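Local atomic coordinates of glycerol Dehydrogenase (Unidentified, PDB entry 5XN8), a protein that catalyses the NAD-dependent oxidation of glycerol to dihydroxyacetone and belongs to the iron-containing alcohol dehydrogenase family. Residues A281-Q286 with M290-T295; M339-A342 with E346-H349. One frame throughout, in Å; residues are numbered along the deposited sequence.

Contact 1: A281-Q286 with M290-T295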
# COMPACT_ATOMS: atom_id res chain seq x y z
N ALA A 281 -25.75 19.03 -5.23
CA ALA A 281 -27.03 18.59 -4.68
C ALA A 281 -27.25 17.09 -4.89
O ALA A 281 -27.78 16.43 -4.01
CB ALA A 281 -28.16 19.40 -5.29
N GLN A 282 -26.87 16.57 -6.06
CA GLN A 282 -26.98 15.13 -6.33
C GLN A 282 -26.09 14.29 -5.41
O GLN A 282 -26.50 13.20 -5.01
CB GLN A 282 -26.67 14.81 -7.80
CG GLN A 282 -26.83 13.32 -8.13
CD GLN A 282 -26.52 12.98 -9.56
OE1 GLN A 282 -26.95 13.65 -10.49
NE2 GLN A 282 -25.78 11.91 -9.76
N LEU A 283 -24.90 14.78 -5.06
CA LEU A 283 -24.00 14.06 -4.15
C LEU A 283 -24.59 13.87 -2.75
O LEU A 283 -24.47 12.81 -2.15
CB LEU A 283 -22.65 14.77 -4.03
CG LEU A 283 -21.76 14.89 -5.26
CD1 LEU A 283 -20.48 15.61 -4.88
CD2 LEU A 283 -21.47 13.54 -5.88
N VAL A 284 -25.21 14.93 -2.24
CA VAL A 284 -25.93 14.89 -0.96
C VAL A 284 -27.16 14.00 -1.06
O VAL A 284 -27.53 13.34 -0.09
CB VAL A 284 -26.32 16.32 -0.52
CG1 VAL A 284 -27.24 16.28 0.71
CG2 VAL A 284 -25.07 17.14 -0.22
N LEU A 285 -27.79 14.00 -2.23
CA LEU A 285 -28.98 13.20 -2.52
C LEU A 285 -28.70 11.70 -2.52
O LEU A 285 -29.45 10.93 -1.91
CB LEU A 285 -29.56 13.62 -3.88
CG LEU A 285 -30.98 13.21 -4.25
CD1 LEU A 285 -31.97 13.79 -3.25
CD2 LEU A 285 -31.28 13.67 -5.65
N GLN A 286 -27.64 11.29 -3.22
CA GLN A 286 -27.21 9.87 -3.24
C GLN A 286 -26.26 9.49 -2.09
O GLN A 286 -25.80 8.36 -2.02
CB GLN A 286 -26.59 9.51 -4.61
CG GLN A 286 -25.20 10.06 -4.90
CD GLN A 286 -24.86 10.07 -6.39
OE1 GLN A 286 -25.74 10.16 -7.24
NE2 GLN A 286 -23.57 10.00 -6.70
N MET A 290 -17.83 11.81 2.21
CA MET A 290 -17.40 13.19 2.45
C MET A 290 -16.20 13.57 1.58
O MET A 290 -16.21 14.65 0.99
CB MET A 290 -17.10 13.43 3.94
CG MET A 290 -16.93 14.90 4.32
SD MET A 290 -18.33 15.97 3.88
CE MET A 290 -17.69 17.60 4.25
N GLU A 291 -15.21 12.70 1.48
CA GLU A 291 -14.01 13.05 0.67
C GLU A 291 -14.34 13.20 -0.81
O GLU A 291 -13.63 13.92 -1.50
CB GLU A 291 -12.71 12.26 0.99
CG GLU A 291 -12.75 10.94 1.76
CD GLU A 291 -13.34 9.82 0.91
OE1 GLU A 291 -14.47 10.05 0.40
OE2 GLU A 291 -12.70 8.75 0.76
N GLU A 292 -15.41 12.57 -1.29
CA GLU A 292 -15.91 12.78 -2.65
C GLU A 292 -16.59 14.15 -2.76
O GLU A 292 -16.37 14.88 -3.73
CB GLU A 292 -16.87 11.67 -3.07
CG GLU A 292 -17.33 11.80 -4.52
CD GLU A 292 -17.87 10.51 -5.10
OE1 GLU A 292 -18.99 10.10 -4.76
OE2 GLU A 292 -17.19 9.87 -5.92
N ILE A 293 -17.42 14.49 -1.78
CA ILE A 293 -18.00 15.83 -1.70
C ILE A 293 -16.89 16.89 -1.67
O ILE A 293 -17.00 17.91 -2.36
CB ILE A 293 -18.96 15.97 -0.47
CG1 ILE A 293 -20.23 15.15 -0.68
CG2 ILE A 293 -19.34 17.42 -0.21
CD1 ILE A 293 -20.98 14.83 0.60
N GLU A 294 -15.84 16.64 -0.90
CA GLU A 294 -14.72 17.59 -0.76
C GLU A 294 -13.86 17.78 -2.02
O GLU A 294 -13.37 18.89 -2.27
CB GLU A 294 -13.84 17.22 0.43
CG GLU A 294 -14.48 17.51 1.77
CD GLU A 294 -13.56 17.22 2.95
OE1 GLU A 294 -12.36 16.89 2.75
OE2 GLU A 294 -14.03 17.27 4.12
N THR A 295 -13.66 16.72 -2.81
CA THR A 295 -12.96 16.84 -4.09
C THR A 295 -13.74 17.69 -5.10
O THR A 295 -13.14 18.45 -5.86
CB THR A 295 -12.57 15.48 -4.73
OG1 THR A 295 -12.59 15.65 -6.15
CG2 THR A 295 -13.49 14.36 -4.45
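Leu283 places CG beside its own backbone N (chi1 -64°), which carries its CD1 methyl to the backbone of the partner helix, 4.0 Å from Ile293 CA. Ile293 turns CG1 the same way relative to its own backbone (chi1 -70°), and this brings CG1 to the leucine. The two side chains touch at their bases, Leu283 CB 4.2 Å from Ile293 CG1, and diverge beyond that point. The other leucine methyl, CD2, comes loosely alongside the carboxylate of Glu292, 4.4 Å from OE1. The backbones are nearest at the same pair, Leu283 CA and Ile293 CA lying 6.7 Å apart. The two consecutive helices pack as an antiparallel helical hairpin, helix 271-285 and helix 290-303 being joined by a short connection; Ser288 in that connection touches both Leu283 and Ile293. The hairpin belongs to the C-terminal all-helical part characteristic of iron-containing alcohol dehydrogenases, away from the zinc site, and Phe177 of helix 162-185 packs on both Leu283 and Glu292. Along the first segment, the amide of Gln282 gives a hydrogen bond one turn on, NE2 to Gln286 OE1 at 3.1 Å, with the donor tilted 33° from the carbonyl plane of Gln286. Lys216 of the second subunit packs against Ile293.

Contact 2: M339-A342 with E346-H349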
# COMPACT_ATOMS: atom_id res chain seq x y z
N MET A 339 -32.63 8.19 -11.01
CA MET A 339 -31.82 7.82 -9.83
C MET A 339 -32.17 6.41 -9.36
O MET A 339 -33.32 5.98 -9.49
CB MET A 339 -32.00 8.81 -8.66
CG MET A 339 -31.52 10.22 -8.92
SD MET A 339 -29.77 10.45 -9.28
CE MET A 339 -29.00 10.18 -7.68
N PRO A 340 -31.19 5.70 -8.78
CA PRO A 340 -31.45 4.32 -8.34
C PRO A 340 -32.20 4.18 -7.01
O PRO A 340 -32.13 3.13 -6.37
CB PRO A 340 -30.04 3.72 -8.25
CG PRO A 340 -29.18 4.88 -7.89
CD PRO A 340 -29.78 6.07 -8.57
N PHE A 341 -32.92 5.23 -6.58
CA PHE A 341 -33.73 5.18 -5.36
C PHE A 341 -34.90 6.15 -5.51
O PHE A 341 -34.94 6.94 -6.46
CB PHE A 341 -32.88 5.51 -4.13
CG PHE A 341 -32.01 6.73 -4.31
CD1 PHE A 341 -30.72 6.60 -4.82
CD2 PHE A 341 -32.48 7.99 -3.99
CE1 PHE A 341 -29.92 7.72 -5.01
CE2 PHE A 341 -31.69 9.11 -4.17
CZ PHE A 341 -30.41 8.98 -4.68
N ALA A 342 -35.85 6.08 -4.58
CA ALA A 342 -37.02 6.95 -4.61
C ALA A 342 -36.63 8.41 -4.34
O ALA A 342 -35.94 8.69 -3.35
CB ALA A 342 -38.05 6.49 -3.59
N GLU A 346 -39.59 16.65 -1.27
CA GLU A 346 -39.02 16.89 0.07
C GLU A 346 -37.53 16.56 0.14
O GLU A 346 -36.76 17.29 0.75
CB GLU A 346 -39.78 16.09 1.15
CG GLU A 346 -41.21 16.54 1.42
CD GLU A 346 -42.27 15.90 0.52
OE1 GLU A 346 -41.93 15.30 -0.53
OE2 GLU A 346 -43.47 16.04 0.87
N GLN A 347 -37.12 15.47 -0.51
CA GLN A 347 -35.73 15.01 -0.42
C GLN A 347 -34.79 15.77 -1.38
O GLN A 347 -33.59 15.81 -1.12
CB GLN A 347 -35.64 13.48 -0.54
CG GLN A 347 -35.10 12.91 -1.84
CD GLN A 347 -35.10 11.38 -1.86
OE1 GLN A 347 -35.98 10.73 -1.24
NE2 GLN A 347 -34.13 10.77 -2.58
N VAL A 348 -35.33 16.35 -2.45
CA VAL A 348 -34.56 17.31 -3.28
C VAL A 348 -34.39 18.67 -2.55
O VAL A 348 -33.32 19.27 -2.61
CB VAL A 348 -35.17 17.49 -4.70
CG1 VAL A 348 -34.62 18.70 -5.45
CG2 VAL A 348 -34.94 16.24 -5.53
N HIS A 349 -35.45 19.16 -1.91
CA HIS A 349 -35.39 20.37 -1.07
C HIS A 349 -34.29 20.18 -0.00
O HIS A 349 -33.40 21.01 0.13
CB HIS A 349 -36.78 20.63 -0.45
CG HIS A 349 -36.82 21.71 0.59
ND1 HIS A 349 -36.59 21.46 1.93
CD2 HIS A 349 -37.16 23.02 0.51
CE1 HIS A 349 -36.75 22.57 2.62
NE2 HIS A 349 -37.08 23.54 1.78
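Polar contact between Ala342 and Gln347 centres on a backbone carbonyl met by a side-chain amide. Gln347 NE2 gives Ala342 O a hydrogen bond of 2.9 Å, but the N-H...O angle is only 118°, and the bond is weak. The bend follows from the placement of the carbonyl oxygen, which lies off the outer end of the amide, between NE2 and OE1 and out of the amide plane: Ala342 O is also 2.9 Å from Gln347 OE1 and 3.2 Å from Gln347 CD. Two acceptors thus stand close together without a hydrogen bond between them, an approach that probably offsets part of what the N-H contributes. The glutamine reaches across with its chain extended beyond CG, which carries the amide from the helix to the loop.

Aromatic contact involves the same nitrogen. Gln347 NE2 sits at the edge of the Phe341 ring, near its plane, 3.4 Å from CE2 and 3.5 Å from CD2. Ring and amide planes are only 16° apart, so the amide meets the ring rim nearly coplanar with it and does not stack on a face. Phe341 has CG between its backbone N and carbonyl carbon (chi1 46°), and the ring swings toward the glutamine although the CB itself does not point there.

Within the loop, Met339 CB lies over one face of the Phe341 ring, 4.2 Å above the plane and offset toward the rim.

This is plain packing at the surface of the helical part of the chain, joining the loop after helix 318-329 to the first turn of helix 345-363. Gln347 also touches Leu285 of helix 271-285, Met339 and Pro340 pack on helix 162-185, and Phe341 meets Arg186 of the third subunit.

Overall arrangement
Contact 1 is the buried one, a junction of two consecutive helices made by aliphatic side chains, whereas contact 2 lies at the surface and joins a loop to the helix after it through an amide, a carbonyl and a ring edge. The centres of contact 1 and contact 2 lie about 14 Å apart. They share no helix, but residues of 281-286 also touch contact 2: Leu285 CD1 packs 3.4 Å from Gln347 O and Gln286 CA lies 3.6 Å from Phe341 CZ, while Leu283 faces helix 290-303. Both contacts lie on the same side of the chain's centre, away from the zinc site, and residues of both reach neighbouring subunits.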